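Local coordinates for protein N-formylglutamate amidohydrolase (Ralstonia eutropha, PDB 2Q7S) that binds a zinc ion and is probably a hydrolase of the N-formylglutamate amidohydrolase family, at residues Glu22-Val27 / Tyr285-Val290; Glu54-Asp59 / Leu255-Gly260; Ala94-Pro99 / Leu132-Val137; Gly164-Leu169 / Glu242-Leu247; His172-Asn177 / Gln248-Arg253. All blocks are in the same frame, centred on the assembly; numbering follows the deposited sequence.

Overall arrangement
Interactions 4 and 5 are two lengths of a single strand pair, 166-174 with 244-252, and form the buried middle of the sheet. Their backbone chemistry is alike, but interaction 4 adds amide, ring and apolar contacts, whereas interaction 5 adds charged and polar side chains, some beside the zinc. Interaction 2 touches interaction 5, shares the metal with it, and is also buried, but has no backbone-to-backbone bonds, a tyrosine hydroxyl reaching a backbone oxygen instead. Interaction 1, only partly buried, touches interaction 4 and packs the last helix against the start of strand 26-30, with an ion pair at its exposed margin. Interaction 3 lies apart, its centre about 31 Å from that of interaction 5, a small peripheral parallel pairing.

Interaction 1 of 5, residues Glu22-Val27 / Tyr285-Val290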
# COMPACT_ATOMS: atom_id res chain seq x y z
N GLU A 22 23.30 -5.07 -8.18
CA GLU A 22 22.61 -6.30 -8.58
C GLU A 22 21.14 -6.13 -8.30
O GLU A 22 20.78 -5.69 -7.21
CB GLU A 22 23.18 -7.50 -7.78
CG GLU A 22 22.24 -8.71 -7.60
CD GLU A 22 22.69 -9.69 -6.49
OE1 GLU A 22 23.53 -9.31 -5.63
OE2 GLU A 22 22.18 -10.85 -6.49
N ALA A 23 20.29 -6.40 -9.29
CA ALA A 23 18.85 -6.46 -9.06
C ALA A 23 18.43 -7.84 -8.49
O ALA A 23 19.09 -8.86 -8.76
CB ALA A 23 18.08 -6.12 -10.33
N LEU A 24 17.34 -7.86 -7.70
CA LEU A 24 16.67 -9.11 -7.21
C LEU A 24 15.20 -8.97 -7.47
O LEU A 24 14.71 -7.84 -7.56
CB LEU A 24 16.91 -9.23 -5.69
CG LEU A 24 18.34 -9.60 -5.28
CD1 LEU A 24 18.51 -9.43 -3.75
CD2 LEU A 24 18.65 -11.05 -5.70
N PRO A 25 14.44 -10.07 -7.57
CA PRO A 25 12.99 -9.92 -7.81
C PRO A 25 12.16 -9.63 -6.54
O PRO A 25 11.30 -10.42 -6.13
CB PRO A 25 12.58 -11.28 -8.33
CG PRO A 25 13.56 -12.26 -7.66
CD PRO A 25 14.86 -11.49 -7.48
N LEU A 26 12.48 -8.51 -5.93
CA LEU A 26 11.76 -7.95 -4.80
C LEU A 26 11.22 -6.64 -5.31
O LEU A 26 11.96 -5.68 -5.57
CB LEU A 26 12.71 -7.74 -3.64
CG LEU A 26 12.08 -7.00 -2.46
CD1 LEU A 26 11.10 -7.89 -1.77
CD2 LEU A 26 13.20 -6.50 -1.53
N VAL A 27 9.90 -6.58 -5.46
CA VAL A 27 9.25 -5.37 -6.00
C VAL A 27 8.31 -4.89 -4.89
O VAL A 27 7.50 -5.68 -4.39
CB VAL A 27 8.45 -5.69 -7.27
CG1 VAL A 27 7.66 -4.46 -7.78
CG2 VAL A 27 9.37 -6.24 -8.33
N TYR A 285 16.93 -13.77 1.52
CA TYR A 285 15.94 -14.82 1.36
C TYR A 285 15.50 -14.95 -0.11
O TYR A 285 15.50 -16.03 -0.66
CB TYR A 285 14.76 -14.54 2.28
CG TYR A 285 13.67 -15.57 2.14
CD1 TYR A 285 13.66 -16.72 2.91
CD2 TYR A 285 12.67 -15.39 1.20
CE1 TYR A 285 12.66 -17.65 2.74
CE2 TYR A 285 11.70 -16.30 1.02
CZ TYR A 285 11.69 -17.42 1.79
OH TYR A 285 10.70 -18.31 1.57
N VAL A 286 15.17 -13.84 -0.75
CA VAL A 286 14.85 -13.79 -2.17
C VAL A 286 15.94 -14.35 -3.09
O VAL A 286 15.63 -15.09 -3.98
CB VAL A 286 14.45 -12.34 -2.55
CG1 VAL A 286 14.48 -12.07 -4.05
CG2 VAL A 286 13.10 -12.08 -1.96
N ARG A 287 17.21 -13.97 -2.88
CA ARG A 287 18.32 -14.45 -3.70
C ARG A 287 18.45 -15.94 -3.56
O ARG A 287 18.76 -16.64 -4.52
CB ARG A 287 19.66 -13.79 -3.30
CG ARG A 287 20.86 -14.25 -4.11
CD ARG A 287 22.06 -13.28 -3.96
NE ARG A 287 22.08 -12.76 -2.62
CZ ARG A 287 22.12 -11.48 -2.28
NH1 ARG A 287 22.24 -10.51 -3.17
NH2 ARG A 287 22.10 -11.18 -1.00
N ARG A 288 18.28 -16.43 -2.35
CA ARG A 288 18.33 -17.88 -2.12
C ARG A 288 17.14 -18.68 -2.66
O ARG A 288 17.20 -19.91 -2.77
CB ARG A 288 18.46 -18.14 -0.63
CG ARG A 288 19.79 -17.70 -0.04
CD ARG A 288 19.67 -17.64 1.48
NE ARG A 288 20.89 -17.15 2.12
CZ ARG A 288 20.94 -16.63 3.35
NH1 ARG A 288 19.85 -16.56 4.11
NH2 ARG A 288 22.11 -16.19 3.83
N GLY A 289 16.04 -17.99 -2.97
CA GLY A 289 14.84 -18.63 -3.47
C GLY A 289 14.74 -18.66 -4.97
O GLY A 289 13.89 -19.35 -5.50
N VAL A 290 15.61 -17.94 -5.68
CA VAL A 290 15.57 -17.90 -7.15
C VAL A 290 16.23 -19.14 -7.74
O VAL A 290 17.37 -19.49 -7.37
CB VAL A 290 16.28 -16.64 -7.72
CG1 VAL A 290 16.49 -16.79 -9.26
CG2 VAL A 290 15.50 -15.38 -7.40
OXT VAL A 290 15.65 -19.79 -8.63
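Glu22 and Arg287 meet at the exposed margin of this contact with their side chains at about a right angle. The guanidinium offers NH1, which lies 3.0 Å from Glu22 OE1 in a salt bridge. The same Arg287 NH1 gives Glu22 OE2 a nearly straight but weak hydrogen bond of 3.3 Å. One nitrogen thus serves both oxygens, in place of two nitrogens facing two oxygens, and the carboxylate and guanidinium planes stand 43° apart. The Arg287 side chain sets out with CG anti to the backbone N (chi1 180°) and bends at chi3 (36°), a turn that carries NH1 toward the acid. Leu24 accompanies this arm: its CD1 sits over one face of the guanidinium, while its CD2 packs 3.8 Å from Arg287 CB.

Deeper in, buried Pro25 and Val286 make an apolar contact. They lie alongside one another, pointing opposite ways, and Pro25 CD comes within a tight 3.5 Å of Val286 CG1. At the margin a methyl of the exposed C-terminal residue, Val290 CG2, meets Pro25 CG at 3.7 Å; one methyl of each valine therefore touches the CG-CD side of the ring. Pro25 is the centre of an inverse gamma turn just before strand 26-30 begins. Helix 267-289 thereby closes over the start of that strand; Trp167 of the adjacent strand 166-174 touches both Pro25 and Val286, and Ala159 and Phe163 of helix 134-163 also pack on Pro25.

Interaction 2 of 5, residues Glu54-Asp59 / Leu255-Gly260; sequences EDTHVD and LYMEEG. With ZN (zinc ion), chain C.
Thr56 and Met257 are the nearest pair by CA atoms, yet these are 8.2 Å apart, and the type II turn from Asp55 to Val58 is joined to residues 255-260 by side chains. Tyr256 spans the interval: its OH donates to Thr56 O at 2.6 Å, lying in the carbonyl plane. A chi1 of 72° sets CG between the backbone N and the carbonyl carbon, from where the ring reaches the turn, and Met257 CG sits over one face, toward the rim. Val58 CG2 lies 3.6 Å from Tyr256 OH, and His57 CB is 3.9 Å from Tyr256 CE2. The selenium of Met257, a selenomethionine, packs 4.0 Å from Thr56 CB.

The turn carries part of the metal site, Asp55 OD2 binding the zinc ion at 2.1 Å, while the other oxygen, OD1, makes a salt bridge with Arg253. Thr56 OG1 donates to the anti lone pair of Glu54 OE1, and Thr56 CG2 sits over the centre of the His57 ring. His57 NE2 is hydrogen-bonded to Arg262 O.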
# COMPACT_ATOMS: atom_id res chain seq x y z
N GLU A 54 -3.86 9.28 4.44
CA GLU A 54 -2.53 9.12 3.96
C GLU A 54 -1.77 8.11 4.81
O GLU A 54 -1.74 8.21 6.03
CB GLU A 54 -1.71 10.40 4.08
CG GLU A 54 -2.13 11.56 3.33
CD GLU A 54 -1.22 12.75 3.62
OE1 GLU A 54 -0.27 12.63 4.44
OE2 GLU A 54 -1.46 13.79 3.00
N ASP A 55 -1.13 7.17 4.16
CA ASP A 55 -0.06 6.40 4.77
C ASP A 55 1.29 7.16 4.66
O ASP A 55 2.22 6.70 3.98
CB ASP A 55 0.10 5.07 4.07
CG ASP A 55 -1.12 4.24 4.13
OD1 ASP A 55 -2.22 4.75 4.48
OD2 ASP A 55 -0.94 3.08 3.71
N THR A 56 1.35 8.28 5.37
CA THR A 56 2.46 9.25 5.23
C THR A 56 3.82 8.63 5.59
O THR A 56 3.93 7.82 6.54
CB THR A 56 2.18 10.52 6.09
OG1 THR A 56 0.79 10.77 6.09
CG2 THR A 56 2.94 11.76 5.60
N HIS A 57 4.83 9.02 4.80
CA HIS A 57 6.24 8.62 4.95
C HIS A 57 6.56 7.14 4.73
O HIS A 57 7.69 6.75 4.92
CB HIS A 57 6.76 8.99 6.34
CG HIS A 57 6.46 10.38 6.76
ND1 HIS A 57 6.85 11.48 6.02
CD2 HIS A 57 5.85 10.86 7.87
CE1 HIS A 57 6.44 12.58 6.64
NE2 HIS A 57 5.85 12.24 7.77
N VAL A 58 5.57 6.31 4.37
CA VAL A 58 5.78 4.84 4.26
C VAL A 58 6.82 4.51 3.23
O VAL A 58 7.64 3.60 3.40
CB VAL A 58 4.46 4.07 3.96
CG1 VAL A 58 4.75 2.69 3.43
CG2 VAL A 58 3.66 4.00 5.26
N ASP A 59 6.85 5.31 2.20
CA ASP A 59 7.91 5.15 1.20
C ASP A 59 9.33 5.44 1.73
O ASP A 59 10.26 4.73 1.37
CB ASP A 59 7.58 5.93 -0.06
CG ASP A 59 7.62 7.40 0.14
OD1 ASP A 59 7.08 7.93 1.14
OD2 ASP A 59 8.22 8.04 -0.75
N LEU A 255 4.06 4.40 15.76
CA LEU A 255 5.45 3.94 15.71
C LEU A 255 6.43 4.90 15.04
O LEU A 255 7.62 4.80 15.25
CB LEU A 255 5.53 2.59 14.99
CG LEU A 255 4.86 1.38 15.66
CD1 LEU A 255 5.11 0.16 14.81
CD2 LEU A 255 5.41 1.18 17.03
N TYR A 256 5.94 5.77 14.16
CA TYR A 256 6.85 6.64 13.41
C TYR A 256 6.41 8.08 13.19
O TYR A 256 7.26 8.91 12.91
CB TYR A 256 7.17 5.98 12.05
CG TYR A 256 6.06 5.98 11.04
CD1 TYR A 256 5.16 4.92 10.99
CD2 TYR A 256 5.93 7.01 10.14
CE1 TYR A 256 4.17 4.90 10.02
CE2 TYR A 256 4.93 7.02 9.21
CZ TYR A 256 4.04 5.94 9.14
OH TYR A 256 3.05 5.95 8.18
N MSE A 257 5.12 8.39 13.37
CA MSE A 257 4.62 9.74 13.17
C MSE A 257 3.58 10.11 14.20
O MSE A 257 3.02 9.25 14.89
CB MSE A 257 4.02 9.90 11.78
CG MSE A 257 2.97 8.90 11.50
SE MSE A 257 2.00 9.13 9.82
CE MSE A 257 0.30 9.79 10.43
N GLU A 258 3.33 11.41 14.26
CA GLU A 258 2.26 11.97 15.07
C GLU A 258 1.02 12.08 14.21
O GLU A 258 0.99 12.81 13.21
CB GLU A 258 2.65 13.34 15.61
CG GLU A 258 3.82 13.30 16.54
CD GLU A 258 3.52 12.48 17.78
OE1 GLU A 258 2.45 12.73 18.40
OE2 GLU A 258 4.33 11.60 18.15
N GLU A 259 -0.01 11.33 14.57
CA GLU A 259 -1.19 11.19 13.71
C GLU A 259 -1.91 12.51 13.43
O GLU A 259 -2.47 12.71 12.35
CB GLU A 259 -2.14 10.12 14.26
CG GLU A 259 -1.49 8.68 14.28
CD GLU A 259 -2.53 7.58 14.09
OE1 GLU A 259 -3.10 7.56 12.97
OE2 GLU A 259 -2.80 6.79 15.06
N GLY A 260 -1.89 13.43 14.38
CA GLY A 260 -2.47 14.75 14.15
C GLY A 260 -1.72 15.58 13.13
O GLY A 260 -2.27 15.91 12.10
ZN ZN C . -2.56 1.95 3.05

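Interaction 3 of 5, residues Ala94-Pro99 / Leu132-Val137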
# COMPACT_ATOMS: atom_id res chain seq x y z
N ALA A 94 -23.73 5.32 -7.04
CA ALA A 94 -24.37 6.47 -6.45
C ALA A 94 -23.44 7.62 -6.20
O ALA A 94 -23.91 8.71 -5.92
CB ALA A 94 -25.08 6.09 -5.17
N GLN A 95 -22.12 7.41 -6.27
CA GLN A 95 -21.19 8.51 -6.11
C GLN A 95 -20.96 9.29 -7.41
O GLN A 95 -20.38 10.37 -7.38
CB GLN A 95 -19.88 8.06 -5.42
CG GLN A 95 -18.87 7.25 -6.20
CD GLN A 95 -17.70 6.76 -5.31
OE1 GLN A 95 -17.44 5.55 -5.18
NE2 GLN A 95 -17.02 7.71 -4.68
N LEU A 96 -21.45 8.76 -8.53
CA LEU A 96 -21.25 9.35 -9.86
C LEU A 96 -22.49 10.07 -10.38
O LEU A 96 -23.62 9.65 -10.14
CB LEU A 96 -20.87 8.25 -10.86
CG LEU A 96 -19.60 7.45 -10.52
CD1 LEU A 96 -19.22 6.48 -11.66
CD2 LEU A 96 -18.51 8.40 -10.25
N GLU A 97 -22.26 11.18 -11.08
CA GLU A 97 -23.30 11.88 -11.81
C GLU A 97 -23.25 11.18 -13.15
O GLU A 97 -22.23 11.27 -13.85
CB GLU A 97 -22.96 13.35 -11.98
CG GLU A 97 -24.06 14.18 -12.59
CD GLU A 97 -23.60 15.04 -13.75
OE1 GLU A 97 -22.55 14.73 -14.36
OE2 GLU A 97 -24.31 16.02 -14.09
N GLY A 98 -24.34 10.48 -13.48
CA GLY A 98 -24.38 9.62 -14.66
C GLY A 98 -23.98 8.17 -14.44
O GLY A 98 -23.40 7.80 -13.41
N PRO A 99 -24.24 7.33 -15.45
CA PRO A 99 -23.98 5.90 -15.38
C PRO A 99 -22.56 5.54 -15.88
O PRO A 99 -22.05 6.12 -16.85
CB PRO A 99 -25.04 5.33 -16.31
CG PRO A 99 -25.08 6.37 -17.44
CD PRO A 99 -24.75 7.71 -16.79
N LEU A 132 -19.54 13.19 -8.44
CA LEU A 132 -18.46 13.34 -9.41
C LEU A 132 -18.96 12.90 -10.76
O LEU A 132 -19.85 12.06 -10.88
CB LEU A 132 -17.20 12.56 -8.98
CG LEU A 132 -16.82 12.64 -7.49
CD1 LEU A 132 -15.45 12.06 -7.29
CD2 LEU A 132 -16.87 14.04 -6.97
N THR A 133 -18.46 13.52 -11.81
CA THR A 133 -18.91 13.13 -13.14
C THR A 133 -18.19 11.83 -13.52
O THR A 133 -17.12 11.50 -12.97
CB THR A 133 -18.69 14.23 -14.20
OG1 THR A 133 -17.30 14.41 -14.40
CG2 THR A 133 -19.36 15.56 -13.79
N VAL A 134 -18.78 11.09 -14.46
CA VAL A 134 -18.09 9.93 -15.04
C VAL A 134 -16.73 10.37 -15.62
O VAL A 134 -15.68 9.81 -15.29
CB VAL A 134 -18.98 9.22 -16.05
CG1 VAL A 134 -18.19 8.20 -16.93
CG2 VAL A 134 -20.09 8.51 -15.33
N ALA A 135 -16.76 11.43 -16.43
CA ALA A 135 -15.57 12.00 -17.08
C ALA A 135 -14.46 12.33 -16.11
O ALA A 135 -13.30 12.04 -16.37
CB ALA A 135 -15.99 13.27 -17.95
N GLU A 136 -14.81 12.91 -14.96
CA GLU A 136 -13.86 13.34 -13.98
C GLU A 136 -13.12 12.14 -13.34
O GLU A 136 -11.89 12.15 -13.16
CB GLU A 136 -14.58 14.24 -12.96
CG GLU A 136 -14.28 14.04 -11.54
CD GLU A 136 -15.01 15.06 -10.65
OE1 GLU A 136 -16.15 15.48 -11.00
OE2 GLU A 136 -14.41 15.41 -9.61
N VAL A 137 -13.87 11.09 -13.05
CA VAL A 137 -13.30 9.92 -12.48
C VAL A 137 -12.46 9.21 -13.55
O VAL A 137 -11.35 8.78 -13.28
CB VAL A 137 -14.44 9.04 -11.89
CG1 VAL A 137 -13.94 7.62 -11.51
CG2 VAL A 137 -15.04 9.78 -10.67
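Leu96 pairs with Leu132, and Glu97 with Thr133, in a short parallel two-stranded sheet. Its backbone bonds centre on Leu132, whose N donates to Gln95 O at 3.1 Å and whose O receives Glu97 N in a short, nearly straight bond of 2.6 Å. The Leu132 oxygen also takes a CA-H...O contact from Leu96 CA.

Apolar contact is made chiefly by Leu96, which crosses Val137 at about a right angle, its CD2 3.8 Å from Val137 CG2. Two methyl groups meet oxygens: Val134 CG2 lies 3.4 Å from Pro99 O, and Thr133 CG2 is 3.3 Å from Glu97 OE1, these two side chains running side by side in the same direction.

A capping box closes the helix start. Thr133 chi1 of 67° puts OG1 where it can take Glu136 N, at 3.0 Å, and Thr133 N donates to Glu136 OE1 from 41° out of the carboxylate plane; Arg130 holds the other oxygen in a salt bridge. Strand 132-133 leads directly, without an intervening loop, into helix 134-163, with Trp100 packing on Val134 and Val137 of its first turn and Ile117 on Leu132.

Interaction 4 of 5, residues Gly164-Leu169 / Glu242-Leu247; sequences GAVWHL and ERRNSL
Parallel strands 166-174 and 244-252 lie side by side within the mixed sheet, and Val166 to Leu169 pair in order with Arg244 to Leu247. The axes of the paired segments are inclined by 16°. Backbone bonds alternate along the pair, from Val166 N to Arg243 O through to Leu247 N to His168 O.

Asn245 adds a side-chain bond to the pattern. Its chi1 of -57° sets CG beside the backbone N, which lets both nitrogens reach one oxygen: N meets Val166 O at 2.9 Å and ND2 meets the same Val166 O at 3.0 Å, from opposite faces of the carbonyl plane. The amide plane is nearly parallel to the indole of Trp167 (14°), with ND2 3.4 Å above the ring, toward its rim. Glu204 fixes both groups, its backbone N bonding Asn245 OD1 and its OE2 bonding Trp167 NE1.

The sheet is sandwiched between helices: 267-289 packs on the side of Trp167 and Leu169, and 134-163 on that of Val166 and His168. On this second side His168 ND1 and Ser246 OG share a hydrogen bond of 2.7 Å at the edge of the imidazole, while His168 NE2 bonds Asp29. On the Trp167 face Leu169 CD2 rests 4.0 Å from Leu247 CB, both leucines pointing the same way.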
# COMPACT_ATOMS: atom_id res chain seq x y z
N GLY A 164 12.23 -15.82 -12.83
CA GLY A 164 11.36 -16.98 -12.70
C GLY A 164 10.66 -17.07 -11.38
O GLY A 164 10.04 -18.07 -11.10
N ALA A 165 10.71 -16.00 -10.60
CA ALA A 165 9.97 -15.86 -9.37
C ALA A 165 9.87 -14.36 -9.10
O ALA A 165 10.66 -13.58 -9.62
CB ALA A 165 10.69 -16.56 -8.24
N VAL A 166 8.94 -13.98 -8.23
CA VAL A 166 8.85 -12.62 -7.76
C VAL A 166 8.23 -12.59 -6.35
O VAL A 166 7.37 -13.40 -5.97
CB VAL A 166 8.05 -11.73 -8.77
CG1 VAL A 166 6.60 -12.19 -8.88
CG2 VAL A 166 8.16 -10.24 -8.42
N TRP A 167 8.69 -11.64 -5.57
CA TRP A 167 8.17 -11.38 -4.23
C TRP A 167 7.79 -9.92 -4.19
O TRP A 167 8.65 -9.04 -4.35
CB TRP A 167 9.21 -11.71 -3.16
CG TRP A 167 9.44 -13.20 -2.95
CD1 TRP A 167 8.86 -14.00 -2.03
CD2 TRP A 167 10.31 -14.05 -3.72
NE1 TRP A 167 9.32 -15.28 -2.15
CE2 TRP A 167 10.20 -15.35 -3.19
CE3 TRP A 167 11.15 -13.84 -4.83
CZ2 TRP A 167 10.89 -16.43 -3.71
CZ3 TRP A 167 11.85 -14.91 -5.35
CH2 TRP A 167 11.72 -16.19 -4.78
N HIS A 168 6.48 -9.67 -4.09
CA HIS A 168 5.90 -8.35 -4.06
C HIS A 168 5.50 -7.98 -2.61
O HIS A 168 4.83 -8.76 -1.97
CB HIS A 168 4.68 -8.35 -4.95
CG HIS A 168 3.83 -7.14 -4.78
ND1 HIS A 168 2.48 -7.21 -4.56
CD2 HIS A 168 4.15 -5.83 -4.80
CE1 HIS A 168 1.99 -5.98 -4.48
NE2 HIS A 168 2.99 -5.13 -4.64
N LEU A 169 5.93 -6.82 -2.12
CA LEU A 169 5.48 -6.24 -0.82
C LEU A 169 4.62 -5.00 -1.11
O LEU A 169 5.04 -4.09 -1.80
CB LEU A 169 6.63 -5.91 0.10
CG LEU A 169 7.70 -6.99 0.42
CD1 LEU A 169 8.76 -6.49 1.43
CD2 LEU A 169 7.04 -8.29 0.90
N GLU A 242 2.87 -20.49 -8.85
CA GLU A 242 3.48 -20.04 -10.07
C GLU A 242 4.74 -19.29 -9.73
O GLU A 242 5.34 -18.66 -10.60
CB GLU A 242 2.53 -19.10 -10.80
CG GLU A 242 1.26 -19.72 -11.26
CD GLU A 242 0.37 -18.71 -11.91
OE1 GLU A 242 0.87 -17.92 -12.75
OE2 GLU A 242 -0.83 -18.69 -11.57
N ARG A 243 5.10 -19.32 -8.46
CA ARG A 243 6.27 -18.63 -7.92
C ARG A 243 6.17 -17.10 -7.92
O ARG A 243 7.18 -16.38 -7.93
CB ARG A 243 7.54 -19.13 -8.59
CG ARG A 243 7.66 -20.63 -8.47
CD ARG A 243 8.84 -21.16 -9.24
NE ARG A 243 10.11 -20.52 -8.89
CZ ARG A 243 10.69 -20.59 -7.69
NH1 ARG A 243 10.14 -21.27 -6.70
NH2 ARG A 243 11.86 -20.00 -7.49
N ARG A 244 4.93 -16.63 -7.86
CA ARG A 244 4.62 -15.21 -7.75
C ARG A 244 4.02 -15.07 -6.35
O ARG A 244 3.12 -15.80 -5.99
CB ARG A 244 3.62 -14.78 -8.81
CG ARG A 244 4.09 -15.01 -10.25
CD ARG A 244 2.94 -15.00 -11.19
NE ARG A 244 3.38 -14.92 -12.58
CZ ARG A 244 3.67 -13.78 -13.22
NH1 ARG A 244 3.60 -12.62 -12.60
NH2 ARG A 244 4.07 -13.81 -14.48
N ASN A 245 4.56 -14.14 -5.58
CA ASN A 245 4.22 -14.00 -4.16
C ASN A 245 3.87 -12.55 -3.86
O ASN A 245 4.54 -11.64 -4.32
CB ASN A 245 5.41 -14.43 -3.28
CG ASN A 245 5.87 -15.84 -3.56
OD1 ASN A 245 5.28 -16.81 -3.08
ND2 ASN A 245 6.86 -15.97 -4.45
N SER A 246 2.85 -12.35 -3.04
CA SER A 246 2.47 -11.02 -2.62
C SER A 246 2.11 -11.06 -1.12
O SER A 246 1.37 -11.97 -0.60
CB SER A 246 1.29 -10.52 -3.46
OG SER A 246 1.08 -9.13 -3.38
N LEU A 247 2.59 -10.03 -0.44
CA LEU A 247 2.36 -9.82 1.00
C LEU A 247 2.01 -8.35 1.29
O LEU A 247 2.79 -7.46 0.96
CB LEU A 247 3.63 -10.23 1.75
CG LEU A 247 3.57 -10.13 3.29
CD1 LEU A 247 2.48 -11.12 3.81
CD2 LEU A 247 4.97 -10.44 3.85

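Interaction 5 of 5, residues His172-Asn177 / Gln248-Arg253; sequences HSMPNN and QIEIRR. With ZN (zinc ion), chain C.
Glu250 folds back against His172, a residue that holds the zinc: a bend at chi2 (-103°) leaves the carboxylate and imidazole planes 19° apart, with Glu250 OE1 3.3 Å from His172 CB. Gln248 steadies the acid, its NE2 donating in the amide plane to the anti lone pair of Glu250 OE2 at 2.9 Å. That same NE2 sits over one face of the imidazole, off toward its rim. His172 ND1 binds the zinc ion at 2.0 Å, and Asn170 OD1 bonds the ring's NE2.

The strands twist strongly here, their segment axes 40° apart, yet the parallel pairing of His172 with Glu250, Ser173 with Ile251 and Met174 with Arg252 persists. Beyond it Arg253 runs alongside Pro175. Its NE donates to Ser173 OG at 3.0 Å, within the guanidinium plane, while Pro175 CD lies over one face of that group, toward the rim; Ser173 OG also bonds Tyr256 OH. Arg252 NH1 reaches Asn176 OD1 at 2.8 Å with guanidinium and amide nearly coplanar, and Arg252 NE makes a salt bridge with Asp192.

His32 and Asp55 complete the protein ligands of the zinc, which lies by the C-terminal ends of parallel strands, consistent with the zinc-hydrolase activity assigned to this family.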
# COMPACT_ATOMS: atom_id res chain seq x y z
N HIS A 172 2.06 -0.30 3.75
CA HIS A 172 1.05 0.58 4.34
C HIS A 172 1.40 0.99 5.74
O HIS A 172 2.32 0.46 6.37
CB HIS A 172 -0.34 -0.12 4.39
CG HIS A 172 -0.83 -0.49 3.05
ND1 HIS A 172 -1.71 0.31 2.35
CD2 HIS A 172 -0.48 -1.49 2.24
CE1 HIS A 172 -1.90 -0.23 1.16
NE2 HIS A 172 -1.16 -1.32 1.07
N SER A 173 0.68 1.99 6.20
CA SER A 173 0.53 2.24 7.63
C SER A 173 -0.95 2.41 7.99
O SER A 173 -1.78 2.78 7.18
CB SER A 173 1.33 3.49 8.03
OG SER A 173 0.73 4.65 7.52
N MSE A 174 -1.24 2.25 9.26
CA MSE A 174 -2.59 2.24 9.73
C MSE A 174 -2.70 3.05 11.03
O MSE A 174 -1.73 3.12 11.83
CB MSE A 174 -3.02 0.77 9.92
CG MSE A 174 -2.04 -0.05 10.68
SE MSE A 174 -2.67 -1.86 11.07
CE MSE A 174 -1.20 -2.10 12.30
N PRO A 175 -3.88 3.65 11.26
CA PRO A 175 -4.12 4.39 12.48
C PRO A 175 -4.33 3.48 13.67
O PRO A 175 -4.63 2.28 13.53
CB PRO A 175 -5.40 5.18 12.16
CG PRO A 175 -6.08 4.33 11.18
CD PRO A 175 -5.04 3.70 10.35
N ASN A 176 -4.17 4.05 14.86
CA ASN A 176 -4.25 3.27 16.05
C ASN A 176 -5.65 2.70 16.26
O ASN A 176 -5.85 1.62 16.81
CB ASN A 176 -3.81 4.13 17.23
CG ASN A 176 -2.82 3.43 18.14
OD1 ASN A 176 -2.11 2.53 17.72
ND2 ASN A 176 -2.79 3.84 19.39
N ASN A 177 -6.64 3.43 15.75
CA ASN A 177 -8.01 2.99 15.83
C ASN A 177 -8.50 2.30 14.57
O ASN A 177 -9.67 2.38 14.24
CB ASN A 177 -8.92 4.17 16.23
CG ASN A 177 -9.00 5.25 15.17
OD1 ASN A 177 -8.31 5.20 14.16
ND2 ASN A 177 -9.85 6.23 15.41
N GLN A 248 0.86 -8.08 1.91
CA GLN A 248 0.56 -6.70 2.33
C GLN A 248 1.14 -6.50 3.72
O GLN A 248 0.94 -7.33 4.60
CB GLN A 248 -0.94 -6.47 2.32
CG GLN A 248 -1.35 -5.03 2.44
CD GLN A 248 -2.80 -4.79 2.07
OE1 GLN A 248 -3.30 -5.30 1.07
NE2 GLN A 248 -3.49 -4.02 2.90
N ILE A 249 1.90 -5.43 3.94
CA ILE A 249 2.46 -5.12 5.28
C ILE A 249 1.98 -3.78 5.80
O ILE A 249 2.22 -2.70 5.15
CB ILE A 249 4.03 -5.08 5.26
CG1 ILE A 249 4.60 -6.39 4.69
CG2 ILE A 249 4.55 -4.79 6.68
CD1 ILE A 249 6.15 -6.52 4.75
N GLU A 250 1.37 -3.81 6.99
CA GLU A 250 0.79 -2.60 7.61
C GLU A 250 1.50 -2.23 8.91
O GLU A 250 1.64 -3.05 9.75
CB GLU A 250 -0.69 -2.85 7.91
CG GLU A 250 -1.54 -3.19 6.72
CD GLU A 250 -2.38 -2.06 6.22
OE1 GLU A 250 -2.34 -0.97 6.82
OE2 GLU A 250 -3.06 -2.27 5.20
N ILE A 251 1.93 -0.98 9.04
CA ILE A 251 2.62 -0.48 10.20
C ILE A 251 1.72 0.47 11.02
O ILE A 251 1.22 1.49 10.51
CB ILE A 251 3.91 0.30 9.74
CG1 ILE A 251 4.83 -0.61 8.94
CG2 ILE A 251 4.67 0.91 10.88
CD1 ILE A 251 6.06 0.09 8.47
N ARG A 252 1.57 0.18 12.31
CA ARG A 252 0.86 1.07 13.23
C ARG A 252 1.58 2.45 13.25
O ARG A 252 2.71 2.61 13.68
CB ARG A 252 0.82 0.44 14.63
CG ARG A 252 -0.23 0.97 15.59
CD ARG A 252 -0.35 0.03 16.81
NE ARG A 252 0.87 -0.07 17.62
CZ ARG A 252 1.13 0.73 18.66
NH1 ARG A 252 0.30 1.70 18.99
NH2 ARG A 252 2.22 0.55 19.37
N ARG A 253 0.86 3.47 12.82
CA ARG A 253 1.37 4.82 12.61
C ARG A 253 2.08 5.49 13.76
O ARG A 253 3.09 6.17 13.50
CB ARG A 253 0.22 5.72 12.09
CG ARG A 253 -0.02 5.55 10.61
CD ARG A 253 -1.34 6.21 10.18
NE ARG A 253 -1.74 5.84 8.83
CZ ARG A 253 -2.95 6.14 8.34
NH1 ARG A 253 -3.79 6.82 9.09
NH2 ARG A 253 -3.27 5.80 7.13
ZN ZN C . -2.56 1.95 3.05